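Local coordinates for protein alanine racemase, biosynthetic (Pseudomonas aeruginosa PAO1, PDB 6A2F) that is a two-domain, pyridoxal-phosphate-bearing member of the alanine racemase family, with a TIM-barrel N-terminal domain and a beta-rich C-terminal domain, present as a dimer, at residues R189-S194 and A203-L208; L124-H129 and E172-S177; V151-L156 and D185-S190; G55-C60 and R75-E80. One frame throughout, in Å; residues are numbered along the deposited sequence.

Contact 1: residues R189-S194 and A203-L208; sequences RSLANS and AHMDWL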
loop_
_atom_site.group_PDB
_atom_site.type_symbol
_atom_site.label_atom_id
_atom_site.label_comp_id
_atom_site.label_asym_id
_atom_site.label_seq_id
_atom_site.Cartn_x
_atom_site.Cartn_y
_atom_site.Cartn_z
ATOM N N ARG A 189 -28.751 -0.826 18.510
ATOM C CA ARG A 189 -27.560 -0.318 19.171
ATOM C C ARG A 189 -26.376 -1.137 18.702
ATOM O O ARG A 189 -26.455 -2.367 18.630
ATOM C CB ARG A 189 -27.686 -0.406 20.694
ATOM C CG ARG A 189 -29.018 0.062 21.259
ATOM C CD ARG A 189 -29.132 -0.304 22.728
ATOM N NE ARG A 189 -30.343 -1.078 22.997
ATOM C CZ ARG A 189 -30.368 -2.376 23.302
ATOM N NH1 ARG A 189 -29.241 -3.081 23.393
ATOM N NH2 ARG A 189 -31.533 -2.976 23.524
ATOM N N SER A 190 -25.286 -0.456 18.362
ATOM C CA SER A 190 -24.080 -1.125 17.888
ATOM C C SER A 190 -22.843 -0.480 18.488
ATOM O O SER A 190 -22.670 0.740 18.402
ATOM C CB SER A 190 -24.011 -1.098 16.363
ATOM O OG SER A 190 -22.896 -1.829 15.900
ATOM N N LEU A 191 -21.985 -1.306 19.087
ATOM C CA LEU A 191 -20.791 -0.829 19.790
ATOM C C LEU A 191 -19.541 -1.687 19.538
ATOM O O LEU A 191 -18.419 -1.181 19.581
ATOM C CB LEU A 191 -21.084 -0.729 21.293
ATOM C CG LEU A 191 -20.009 -0.323 22.313
ATOM C CD1 LEU A 191 -19.370 1.020 21.989
ATOM C CD2 LEU A 191 -20.622 -0.306 23.703
ATOM N N ALA A 192 -19.745 -2.973 19.254
ATOM C CA ALA A 192 -18.654 -3.954 19.239
ATOM C C ALA A 192 -17.933 -4.127 17.898
ATOM O O ALA A 192 -18.535 -4.575 16.912
ATOM C CB ALA A 192 -19.165 -5.303 19.732
ATOM N N ASN A 193 -16.642 -3.785 17.879
ATOM C CA ASN A 193 -15.729 -4.216 16.805
ATOM C C ASN A 193 -15.255 -5.660 17.072
ATOM O O ASN A 193 -15.730 -6.300 18.014
ATOM C CB ASN A 193 -14.544 -3.244 16.644
ATOM C CG ASN A 193 -13.779 -3.001 17.945
ATOM O OD1 ASN A 193 -13.958 -3.708 18.942
ATOM N ND2 ASN A 193 -12.913 -1.994 17.933
ATOM N N SER A 194 -14.329 -6.169 16.257
ATOM C CA SER A 194 -13.840 -7.548 16.404
ATOM C C SER A 194 -13.324 -7.803 17.814
ATOM O O SER A 194 -13.709 -8.783 18.462
ATOM C CB SER A 194 -12.738 -7.857 15.389
ATOM O OG SER A 194 -13.221 -7.810 14.058
ATOM N N ALA A 203 -20.742 -5.074 25.258
ATOM C CA ALA A 203 -20.739 -4.188 24.099
ATOM C C ALA A 203 -21.492 -4.770 22.907
ATOM O O ALA A 203 -21.647 -4.096 21.888
ATOM C CB ALA A 203 -19.308 -3.851 23.700
ATOM N N HIS A 204 -21.951 -6.016 23.038
ATOM C CA HIS A 204 -22.581 -6.736 21.928
ATOM C C HIS A 204 -23.835 -6.050 21.385
ATOM O O HIS A 204 -24.044 -6.020 20.170
ATOM C CB HIS A 204 -22.879 -8.198 22.298
ATOM C CG HIS A 204 -21.656 -9.061 22.405
ATOM N ND1 HIS A 204 -21.698 -10.357 22.875
ATOM C CD2 HIS A 204 -20.356 -8.808 22.120
ATOM C CE1 HIS A 204 -20.482 -10.870 22.856
ATOM N NE2 HIS A 204 -19.650 -9.951 22.405
ATOM N N MET A 205 -24.661 -5.512 22.285
ATOM C CA MET A 205 -25.871 -4.766 21.907
ATOM C C MET A 205 -26.728 -5.504 20.862
ATOM O O MET A 205 -27.052 -6.670 21.058
ATOM C CB MET A 205 -25.508 -3.343 21.460
ATOM C CG MET A 205 -24.740 -2.536 22.503
ATOM S SD MET A 205 -25.737 -2.185 23.968
ATOM C CE MET A 205 -24.474 -1.644 25.113
ATOM N N ASP A 206 -27.087 -4.843 19.760
ATOM C CA ASP A 206 -27.972 -5.455 18.755
ATOM C C ASP A 206 -27.241 -5.919 17.493
ATOM O O ASP A 206 -27.554 -6.979 16.949
ATOM C CB ASP A 206 -29.107 -4.502 18.371
ATOM C CG ASP A 206 -29.931 -4.061 19.561
ATOM O OD1 ASP A 206 -30.438 -4.931 20.304
ATOM O OD2 ASP A 206 -30.074 -2.840 19.754
ATOM N N TRP A 207 -26.284 -5.115 17.029
ATOM C CA TRP A 207 -25.512 -5.422 15.828
ATOM C C TRP A 207 -24.013 -5.388 16.114
ATOM O O TRP A 207 -23.463 -4.351 16.487
ATOM C CB TRP A 207 -25.857 -4.463 14.677
ATOM C CG TRP A 207 -27.175 -4.749 14.010
ATOM C CD1 TRP A 207 -28.416 -4.440 14.486
ATOM C CD2 TRP A 207 -27.381 -5.389 12.741
ATOM N NE1 TRP A 207 -29.385 -4.858 13.601
ATOM C CE2 TRP A 207 -28.780 -5.443 12.522
ATOM C CE3 TRP A 207 -26.523 -5.932 11.774
ATOM C CZ2 TRP A 207 -29.341 -6.015 11.373
ATOM C CZ3 TRP A 207 -27.084 -6.504 10.633
ATOM C CH2 TRP A 207 -28.485 -6.534 10.443
ATOM N N LEU A 208 -23.366 -6.539 15.948
ATOM C CA LEU A 208 -21.916 -6.637 16.014
ATOM C C LEU A 208 -21.313 -6.059 14.739
ATOM O O LEU A 208 -21.965 -6.045 13.694
ATOM C CB LEU A 208 -21.493 -8.101 16.162
ATOM C CG LEU A 208 -22.172 -8.960 17.240
ATOM C CD1 LEU A 208 -21.752 -10.412 17.078
ATOM C CD2 LEU A 208 -21.875 -8.460 18.650
#
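R189 meets the residues M205 to W207, where the chain enters strand 207-208, with both its backbone and its side chain. Its O accepts two hydrogen bonds, from D206 N at 2.8 Å and from W207 N at 3.2 Å, and the two donors reach it from opposite faces of the carbonyl plane. D206 OD2 in turn receives R189 N at 2.7 Å on its anti lone pair, the one away from OD1; the bond is bent, 133° at the hydrogen. The same oxygen lies over the middle of the R189 guanidinium. No N-H aims at it there, so that long salt bridge is an attraction of charges alone. A bend at chi3 (-125°) folds the guanidinium back over the carboxylate and leaves NH1 facing M205 SD at 3.7 Å, a weak hydrogen bond at the edge of the group.

One residue on, S190 OG donates to W207 O at 2.7 Å and is also bonded to R209 NH1. The L191 branch CD2 then rests on A203 CB at 3.8 Å, while A192 CB touches both A203 CB and L208 CD2. Behind this layer, F178 and L175 of helix 169-179 pack on L191, and H204 NE2 binds V197 O in helix 194-199. N193 OD1 caps that helix at A196 N, and S194 OG hydrogen-bonds the phosphate of the modified K34. Two successive parallel strands of the TIM barrel are joined here. D206 OD2 serves a backbone N-H and a positive charge together, which probably favours the ionised carboxylate.

Contact 2: residues L124-H129 and E172-S177; sequences LDSGMH and EQQLES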
loop_
_atom_site.group_PDB
_atom_site.type_symbol
_atom_site.label_atom_id
_atom_site.label_comp_id
_atom_site.label_asym_id
_atom_site.label_seq_id
_atom_site.Cartn_x
_atom_site.Cartn_y
_atom_site.Cartn_z
ATOM N N LEU A 124 -22.202 8.355 18.498
ATOM C CA LEU A 124 -21.665 8.910 19.724
ATOM C C LEU A 124 -20.144 8.864 19.695
ATOM O O LEU A 124 -19.546 7.825 19.390
ATOM C CB LEU A 124 -22.180 8.113 20.928
ATOM C CG LEU A 124 -21.549 8.384 22.296
ATOM C CD1 LEU A 124 -21.969 9.745 22.837
ATOM C CD2 LEU A 124 -21.916 7.273 23.263
ATOM N N ASP A 125 -19.522 9.955 20.115
ATOM C CA ASP A 125 -18.087 9.966 20.271
ATOM C C ASP A 125 -17.958 9.664 21.757
ATOM O O ASP A 125 -18.287 10.493 22.593
ATOM C CB ASP A 125 -17.505 11.337 19.952
ATOM C CG ASP A 125 -16.036 11.447 20.315
ATOM O OD1 ASP A 125 -15.407 10.420 20.606
ATOM O OD2 ASP A 125 -15.511 12.570 20.309
ATOM N N SER A 126 -17.493 8.468 22.081
ATOM C CA SER A 126 -17.362 8.044 23.471
ATOM C C SER A 126 -15.950 8.076 24.052
ATOM O O SER A 126 -15.737 7.637 25.172
ATOM C CB SER A 126 -17.991 6.667 23.676
ATOM O OG SER A 126 -17.374 5.694 22.870
ATOM N N GLY A 127 -14.999 8.635 23.318
ATOM C CA GLY A 127 -13.628 8.685 23.787
ATOM C C GLY A 127 -12.584 8.564 22.697
ATOM O O GLY A 127 -11.425 8.856 22.926
ATOM N N MET A 128 -12.999 8.152 21.503
ATOM C CA MET A 128 -12.115 8.082 20.335
ATOM C C MET A 128 -11.666 9.491 19.941
ATOM O O MET A 128 -10.537 9.708 19.523
ATOM C CB MET A 128 -12.813 7.418 19.159
ATOM C CG MET A 128 -12.416 5.977 18.914
ATOM S SD MET A 128 -10.857 5.804 18.036
ATOM C CE MET A 128 -11.238 4.414 16.997
ATOM N N HIS A 129 -12.601 10.425 20.057
ATOM C CA HIS A 129 -12.416 11.840 19.774
ATOM C C HIS A 129 -12.094 12.264 18.354
ATOM O O HIS A 129 -11.373 13.226 18.128
ATOM C CB HIS A 129 -11.507 12.510 20.805
ATOM C CG HIS A 129 -12.137 12.630 22.155
ATOM N ND1 HIS A 129 -13.218 13.446 22.397
ATOM C CD2 HIS A 129 -11.857 12.021 23.328
ATOM C CE1 HIS A 129 -13.572 13.338 23.663
ATOM N NE2 HIS A 129 -12.762 12.481 24.250
ATOM N N GLU A 172 -13.911 1.149 29.673
ATOM C CA GLU A 172 -14.999 1.273 30.648
ATOM C C GLU A 172 -15.702 2.623 30.516
ATOM O O GLU A 172 -16.934 2.688 30.528
ATOM C CB GLU A 172 -14.491 1.041 32.085
ATOM C CG GLU A 172 -15.571 0.986 33.167
ATOM C CD GLU A 172 -16.621 -0.100 32.942
ATOM O OE1 GLU A 172 -17.813 0.150 33.225
ATOM O OE2 GLU A 172 -16.266 -1.209 32.483
ATOM N N GLN A 173 -14.913 3.687 30.373
ATOM C CA GLN A 173 -15.441 5.033 30.147
ATOM C C GLN A 173 -16.349 5.086 28.923
ATOM O O GLN A 173 -17.411 5.706 28.970
ATOM C CB GLN A 173 -14.309 6.039 29.947
ATOM C CG GLN A 173 -13.645 6.543 31.210
ATOM C CD GLN A 173 -12.623 7.628 30.915
ATOM O OE1 GLN A 173 -12.915 8.605 30.216
ATOM N NE2 GLN A 173 -11.413 7.459 31.442
ATOM N N GLN A 174 -15.913 4.447 27.835
ATOM C CA GLN A 174 -16.645 4.467 26.565
ATOM C C GLN A 174 -17.957 3.701 26.671
ATOM O O GLN A 174 -18.974 4.115 26.114
ATOM C CB GLN A 174 -15.786 3.902 25.428
ATOM C CG GLN A 174 -14.690 4.843 24.955
ATOM C CD GLN A 174 -14.022 4.372 23.680
ATOM O OE1 GLN A 174 -13.039 3.632 23.715
ATOM N NE2 GLN A 174 -14.548 4.812 22.543
ATOM N N LEU A 175 -17.918 2.593 27.406
ATOM C CA LEU A 175 -19.079 1.738 27.623
ATOM C C LEU A 175 -20.122 2.455 28.487
ATOM O O LEU A 175 -21.321 2.405 28.195
ATOM C CB LEU A 175 -18.627 0.412 28.253
ATOM C CG LEU A 175 -19.453 -0.886 28.274
ATOM C CD1 LEU A 175 -19.760 -1.319 29.699
ATOM C CD2 LEU A 175 -20.718 -0.857 27.420
ATOM N N GLU A 176 -19.649 3.141 29.530
ATOM C CA GLU A 176 -20.515 3.921 30.415
ATOM C C GLU A 176 -21.165 5.092 29.689
ATOM O O GLU A 176 -22.339 5.392 29.921
ATOM C CB GLU A 176 -19.744 4.414 31.646
ATOM C CG GLU A 176 -19.623 3.376 32.754
ATOM C CD GLU A 176 -18.604 3.753 33.818
ATOM O OE1 GLU A 176 -18.324 4.964 33.997
ATOM O OE2 GLU A 176 -18.079 2.832 34.482
ATOM N N SER A 177 -20.399 5.743 28.814
ATOM C CA SER A 177 -20.913 6.820 27.971
ATOM C C SER A 177 -22.053 6.319 27.079
ATOM O O SER A 177 -23.117 6.938 27.020
ATOM C CB SER A 177 -19.788 7.409 27.116
ATOM O OG SER A 177 -20.294 8.342 26.175
#
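S126 and L124 lie in the loop that leaves barrel strand 118-123, and they rest on helix 169-179 through Q174 and S177. The polar link is a single hydrogen bond: Q174 NE2 donates to S126 OG at 3.0 Å, with the hydroxyl 20° out of the amide plane. S126 turns OG between its backbone N and carbonyl carbon (chi1 60°), which lays it alongside the Q174 chain. That chain runs extended beyond CG and passes S126 O closely, at 3.0 Å from Q174 CG. G127, with no side chain, leaves room beside Q174 CG. One helical turn on, S177 OG touches the L124 branch CD2 at 3.5 Å and S126 CB at 3.8 Å.

Within the loop, D125 OD1 accepts from G127 N at 3.3 Å, an Asx turn, and also from H129 N at 2.9 Å, the two arriving from opposite faces of the carboxylate. D125 OD2 forms a salt bridge with R244 of the second subunit. M128, just past the turn, has its side chain about 5 Å from a bound D-lysine and packs on Y254 of that subunit.

S158, after strand 151-157, hydrogen-bonds S126 OG, and A161 N binds Q174 OE1. The loop thus bonds both to helix 169-179 and to the chain that leads from strand 151-157 into that helix, while L124 still pairs by its backbone with I157.

Contact 3: residues V151-L156 and D185-S190; sequences VRELNL and DFDQRS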
loop_
_atom_site.group_PDB
_atom_site.type_symbol
_atom_site.label_atom_id
_atom_site.label_comp_id
_atom_site.label_asym_id
_atom_site.label_seq_id
_atom_site.Cartn_x
_atom_site.Cartn_y
_atom_site.Cartn_z
ATOM N N VAL A 151 -36.760 9.430 8.455
ATOM C CA VAL A 151 -36.068 8.455 9.275
ATOM C C VAL A 151 -36.924 7.221 9.480
ATOM O O VAL A 151 -38.067 7.317 9.892
ATOM C CB VAL A 151 -35.718 9.028 10.660
ATOM C CG1 VAL A 151 -35.098 7.956 11.533
ATOM C CG2 VAL A 151 -34.799 10.230 10.538
ATOM N N ARG A 152 -36.378 6.057 9.164
ATOM C CA ARG A 152 -37.126 4.839 9.367
ATOM C C ARG A 152 -36.723 4.235 10.704
ATOM O O ARG A 152 -37.534 4.074 11.595
ATOM C CB ARG A 152 -36.832 3.872 8.228
ATOM C CG ARG A 152 -37.537 2.539 8.331
ATOM C CD ARG A 152 -37.062 1.614 7.229
ATOM N NE ARG A 152 -37.653 0.291 7.344
ATOM C CZ ARG A 152 -37.190 -0.664 8.135
ATOM N NH1 ARG A 152 -37.795 -1.834 8.179
ATOM N NH2 ARG A 152 -36.126 -0.445 8.885
ATOM N N GLU A 153 -35.436 4.013 10.881
ATOM C CA GLU A 153 -34.931 3.457 12.113
ATOM C C GLU A 153 -34.014 4.478 12.711
ATOM O O GLU A 153 -33.196 5.044 12.010
ATOM C CB GLU A 153 -34.086 2.215 11.842
ATOM C CG GLU A 153 -34.734 0.867 12.080
ATOM C CD GLU A 153 -33.760 -0.276 11.859
ATOM O OE1 GLU A 153 -32.570 -0.011 11.660
ATOM O OE2 GLU A 153 -34.170 -1.443 11.879
ATOM N N LEU A 154 -34.185 4.771 13.988
ATOM C CA LEU A 154 -33.225 5.658 14.634
ATOM C C LEU A 154 -32.378 4.812 15.582
ATOM O O LEU A 154 -32.908 4.139 16.468
ATOM C CB LEU A 154 -33.908 6.826 15.350
ATOM C CG LEU A 154 -32.977 7.964 15.805
ATOM C CD1 LEU A 154 -32.143 8.525 14.655
ATOM C CD2 LEU A 154 -33.760 9.078 16.490
ATOM N N ASN A 155 -31.067 4.837 15.366
ATOM C CA ASN A 155 -30.149 3.896 16.002
ATOM C C ASN A 155 -28.982 4.593 16.697
ATOM O O ASN A 155 -28.758 5.793 16.502
ATOM C CB ASN A 155 -29.622 2.896 14.965
ATOM C CG ASN A 155 -30.731 2.108 14.292
ATOM O OD1 ASN A 155 -31.806 1.913 14.857
ATOM N ND2 ASN A 155 -30.473 1.649 13.076
ATOM N N LEU A 156 -28.249 3.837 17.514
ATOM C CA LEU A 156 -27.067 4.359 18.194
ATOM C C LEU A 156 -25.816 3.551 17.849
ATOM O O LEU A 156 -25.836 2.314 17.869
ATOM C CB LEU A 156 -27.281 4.405 19.712
ATOM C CG LEU A 156 -26.132 4.939 20.580
ATOM C CD1 LEU A 156 -25.930 6.435 20.388
ATOM C CD2 LEU A 156 -26.349 4.609 22.052
ATOM N N ASP A 185 -35.118 6.143 23.090
ATOM C CA ASP A 185 -35.711 5.145 22.204
ATOM C C ASP A 185 -34.857 4.925 20.953
ATOM O O ASP A 185 -34.829 5.759 20.042
ATOM C CB ASP A 185 -37.138 5.557 21.821
ATOM C CG ASP A 185 -37.917 4.444 21.118
ATOM O OD1 ASP A 185 -37.307 3.477 20.603
ATOM O OD2 ASP A 185 -39.161 4.550 21.073
ATOM N N PHE A 186 -34.166 3.789 20.929
ATOM C CA PHE A 186 -33.348 3.377 19.796
ATOM C C PHE A 186 -33.834 2.035 19.260
ATOM O O PHE A 186 -34.143 1.124 20.029
ATOM C CB PHE A 186 -31.880 3.246 20.214
ATOM C CG PHE A 186 -31.154 4.555 20.339
ATOM C CD1 PHE A 186 -30.985 5.386 19.236
ATOM C CD2 PHE A 186 -30.606 4.944 21.558
ATOM C CE1 PHE A 186 -30.298 6.590 19.348
ATOM C CE2 PHE A 186 -29.918 6.145 21.676
ATOM C CZ PHE A 186 -29.760 6.968 20.568
ATOM N N ASP A 187 -33.888 1.912 17.937
ATOM C CA ASP A 187 -34.281 0.659 17.302
ATOM C C ASP A 187 -33.149 -0.358 17.340
ATOM O O ASP A 187 -33.387 -1.547 17.542
ATOM C CB ASP A 187 -34.729 0.906 15.862
ATOM C CG ASP A 187 -35.978 1.751 15.784
ATOM O OD1 ASP A 187 -37.055 1.248 16.165
ATOM O OD2 ASP A 187 -35.889 2.918 15.351
ATOM N N GLN A 188 -31.922 0.118 17.138
ATOM C CA GLN A 188 -30.734 -0.735 17.137
ATOM C C GLN A 188 -29.570 -0.037 17.825
ATOM O O GLN A 188 -29.415 1.184 17.733
ATOM C CB GLN A 188 -30.309 -1.118 15.709
ATOM C CG GLN A 188 -31.416 -1.565 14.764
ATOM C CD GLN A 188 -31.917 -2.982 15.008
ATOM O OE1 GLN A 188 -32.871 -3.410 14.375
ATOM N NE2 GLN A 188 -31.278 -3.713 15.909
ATOM N N ARG A 189 -28.751 -0.826 18.510
ATOM C CA ARG A 189 -27.560 -0.318 19.171
ATOM C C ARG A 189 -26.376 -1.137 18.702
ATOM O O ARG A 189 -26.455 -2.367 18.630
ATOM C CB ARG A 189 -27.686 -0.406 20.694
ATOM C CG ARG A 189 -29.018 0.062 21.259
ATOM C CD ARG A 189 -29.132 -0.304 22.728
ATOM N NE ARG A 189 -30.343 -1.078 22.997
ATOM C CZ ARG A 189 -30.368 -2.376 23.302
ATOM N NH1 ARG A 189 -29.241 -3.081 23.393
ATOM N NH2 ARG A 189 -31.533 -2.976 23.524
ATOM N N SER A 190 -25.286 -0.456 18.362
ATOM C CA SER A 190 -24.080 -1.125 17.888
ATOM C C SER A 190 -22.843 -0.480 18.488
ATOM O O SER A 190 -22.670 0.740 18.402
ATOM C CB SER A 190 -24.011 -1.098 16.363
ATOM O OG SER A 190 -22.896 -1.829 15.900
#
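F186 lays its ring against strand 153-156, and its atoms can be followed outward from CB. CB sits near L154 O, and a chi1 of -78° puts CG beside the residue's own backbone N and swings the ring toward L156. CD1 then reaches N155 C at 3.3 Å and CE1 reaches N155 O at the same 3.3 Å, so this flank runs along the N155 carbonyl. At the tip, F186 CZ meets L156 CB at 3.7 Å. That methylene stands over the ring centre, 3.5 Å from L156 CB to the F186 centroid and only 6° off the normal: a CH-pi contact on the face. L138 packs against the ring as well, and the H142 ring meets it edge-to-face.

D187 grips L154 at both ends of its backbone: D187 N donates to L154 O at 2.8 Å, and L154 N donates to D187 OD2 at 2.9 Å. Farther on the pairing becomes that of parallel strands, with L156 N bonded to Q188 O at 2.9 Å and S190 N to L156 O. On the flank away from F186, N155 and Q188 lie side by side pointing the same way. N155 ND2 makes an almost straight bond to E153 OE1, 3.0 Å, which fixes the turn of its amide.

The contact closes the beta-alpha-beta unit of strand 151-157, helix 169-179 and strand 189-190. The carboxylates of E153 and D187 do not touch, and each has an arginine partner, R75 and R146, which probably favours the ionised form of both.

Contact 4: residues G55-C60 and R75-E80; sequences GFAVAC and RILLLE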
loop_
_atom_site.group_PDB
_atom_site.type_symbol
_atom_site.label_atom_id
_atom_site.label_comp_id
_atom_site.label_asym_id
_atom_site.label_seq_id
_atom_site.Cartn_x
_atom_site.Cartn_y
_atom_site.Cartn_z
ATOM N N GLY A 55 -25.927 -8.413 7.363
ATOM C CA GLY A 55 -25.808 -7.150 6.652
ATOM C C GLY A 55 -24.358 -6.830 6.372
ATOM O O GLY A 55 -23.467 -7.569 6.781
ATOM N N PHE A 56 -24.119 -5.721 5.681
ATOM C CA PHE A 56 -22.762 -5.318 5.322
ATOM C C PHE A 56 -22.462 -3.898 5.771
ATOM O O PHE A 56 -23.341 -3.039 5.752
ATOM C CB PHE A 56 -22.549 -5.440 3.811
ATOM C CG PHE A 56 -22.665 -6.844 3.297
ATOM C CD1 PHE A 56 -21.594 -7.724 3.392
ATOM C CD2 PHE A 56 -23.847 -7.289 2.718
ATOM C CE1 PHE A 56 -21.699 -9.022 2.922
ATOM C CE2 PHE A 56 -23.960 -8.588 2.243
ATOM C CZ PHE A 56 -22.885 -9.454 2.344
ATOM N N ALA A 57 -21.217 -3.662 6.172
ATOM C CA ALA A 57 -20.761 -2.320 6.525
ATOM C C ALA A 57 -19.557 -1.913 5.669
ATOM O O ALA A 57 -18.607 -2.690 5.494
ATOM C CB ALA A 57 -20.422 -2.242 8.006
ATOM N N VAL A 58 -19.617 -0.695 5.132
ATOM C CA VAL A 58 -18.547 -0.136 4.294
ATOM C C VAL A 58 -18.176 1.285 4.736
ATOM O O VAL A 58 -18.846 1.870 5.588
ATOM C CB VAL A 58 -18.925 -0.148 2.795
ATOM C CG1 VAL A 58 -18.997 -1.575 2.258
ATOM C CG2 VAL A 58 -20.232 0.605 2.556
ATOM N N ALA A 59 -17.116 1.834 4.141
ATOM C CA ALA A 59 -16.581 3.148 4.523
ATOM C C ALA A 59 -17.098 4.350 3.698
ATOM O O ALA A 59 -16.961 5.507 4.123
ATOM C CB ALA A 59 -15.058 3.107 4.494
ATOM N N CYS A 60 -17.669 4.080 2.523
ATOM C CA CYS A 60 -18.107 5.145 1.614
ATOM C C CYS A 60 -19.146 4.645 0.614
ATOM O O CYS A 60 -19.368 3.436 0.492
ATOM C CB CYS A 60 -16.909 5.756 0.871
ATOM S SG CYS A 60 -16.039 4.606 -0.220
ATOM N N ARG A 75 -29.010 -5.229 4.142
ATOM C CA ARG A 75 -28.705 -4.012 4.881
ATOM C C ARG A 75 -27.247 -3.602 4.615
ATOM O O ARG A 75 -26.326 -4.399 4.801
ATOM C CB ARG A 75 -28.939 -4.231 6.381
ATOM C CG ARG A 75 -28.947 -2.953 7.206
ATOM C CD ARG A 75 -28.865 -3.234 8.699
ATOM N NE ARG A 75 -30.148 -3.613 9.305
ATOM C CZ ARG A 75 -30.943 -2.787 9.985
ATOM N NH1 ARG A 75 -30.613 -1.508 10.139
ATOM N NH2 ARG A 75 -32.073 -3.239 10.509
ATOM N N ILE A 76 -27.056 -2.372 4.145
ATOM C CA ILE A 76 -25.716 -1.815 3.939
ATOM C C ILE A 76 -25.556 -0.522 4.745
ATOM O O ILE A 76 -26.268 0.457 4.526
ATOM C CB ILE A 76 -25.393 -1.554 2.443
ATOM C CG1 ILE A 76 -25.660 -2.799 1.583
ATOM C CG2 ILE A 76 -23.946 -1.102 2.285
ATOM C CD1 ILE A 76 -25.702 -2.531 0.092
ATOM N N LEU A 77 -24.616 -0.537 5.682
ATOM C CA LEU A 77 -24.343 0.606 6.543
ATOM C C LEU A 77 -23.147 1.413 6.045
ATOM O O LEU A 77 -22.074 0.865 5.833
ATOM C CB LEU A 77 -24.079 0.121 7.969
ATOM C CG LEU A 77 -23.558 1.132 8.991
ATOM C CD1 LEU A 77 -24.597 2.208 9.253
ATOM C CD2 LEU A 77 -23.176 0.419 10.278
ATOM N N LEU A 78 -23.352 2.713 5.849
ATOM C CA LEU A 78 -22.249 3.643 5.625
ATOM C C LEU A 78 -21.709 4.062 6.990
ATOM O O LEU A 78 -22.364 4.810 7.716
ATOM C CB LEU A 78 -22.720 4.882 4.861
ATOM C CG LEU A 78 -23.269 4.787 3.435
ATOM C CD1 LEU A 78 -23.934 6.107 3.058
ATOM C CD2 LEU A 78 -22.182 4.429 2.434
ATOM N N LEU A 79 -20.523 3.568 7.337
ATOM C CA LEU A 79 -19.935 3.798 8.660
ATOM C C LEU A 79 -19.661 5.274 8.961
ATOM O O LEU A 79 -19.811 5.712 10.096
ATOM C CB LEU A 79 -18.657 2.972 8.841
ATOM C CG LEU A 79 -18.833 1.452 8.925
ATOM C CD1 LEU A 79 -17.511 0.735 8.696
ATOM C CD2 LEU A 79 -19.459 1.030 10.246
ATOM N N GLU A 80 -19.259 6.025 7.938
ATOM C CA GLU A 80 -18.948 7.445 8.096
ATOM C C GLU A 80 -20.076 8.337 7.582
ATOM O O GLU A 80 -19.949 9.562 7.580
ATOM C CB GLU A 80 -17.641 7.795 7.377
ATOM C CG GLU A 80 -16.414 7.070 7.911
ATOM C CD GLU A 80 -15.201 7.236 7.009
ATOM O OE1 GLU A 80 -15.005 8.351 6.464
ATOM O OE2 GLU A 80 -14.441 6.251 6.848
HETATM O O HOH W 1 -19.580 6.102 5.116
#
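V58 and I76 meet through their CG2 methyls, 4.1 Å apart. With chi1 at -68°, V58 places CG1 beside its backbone N and drops CG2 between the N and the carbonyl carbon, facing the other strand; I76 carries CG2 anti to its backbone N. The V58 methyl CG2 also lies 4.3 Å from L78 CD2. L78 has CG beside its backbone N (chi1 -63°); CD1 continues the chain outward, and the other branch, CD2, comes to C60 C at 3.5 Å.

A57 and L77 point to the other face, toward F30, where A57 CB is also touched by L79 CD2 at 4.1 Å. L79 turns toward strand 55-58, its CG 3.4 Å from V58 O, the same oxygen that takes its N-H. Backbone bonds from F56 N to R75 O, L77 N to F56 O and V58 N to L77 O hold the strands in parallel register, inclined by 20°. These are neighbouring strands of the TIM barrel, linked by helix 61-70 in a beta-alpha-beta unit; A64 and V67 of that helix pack on V58 and I76.

Beyond the last paired residues a water takes over, accepting from E80 N at 2.8 Å and donating weakly to A59 O. E80 stretches out past CG and sets OE2 4.0 Å from A59 CB, its side chain about 4 Å from a bound D-lysine and against D303 of the second subunit.

Overall arrangement
From the N terminus, contact 4 closes first, over helix 61-70, and stands in series with the rest. Contacts 2 and 3 cross: the order along the chain is 124-129, 151-156, 172-177, 185-190, so their segments alternate, and helix 169-179 is tied both to the loop 124-129 and into its own beta-alpha-beta unit. Contact 1 begins on R189 and S190, where contact 3 ends, and closes the short loop over helix 194-199. L175 touches L191 between contacts 2 and 1. R75 joins contact 4 to contact 3 by its salt bridge with E153, while W207 of contact 1 packs on R75 of contact 4.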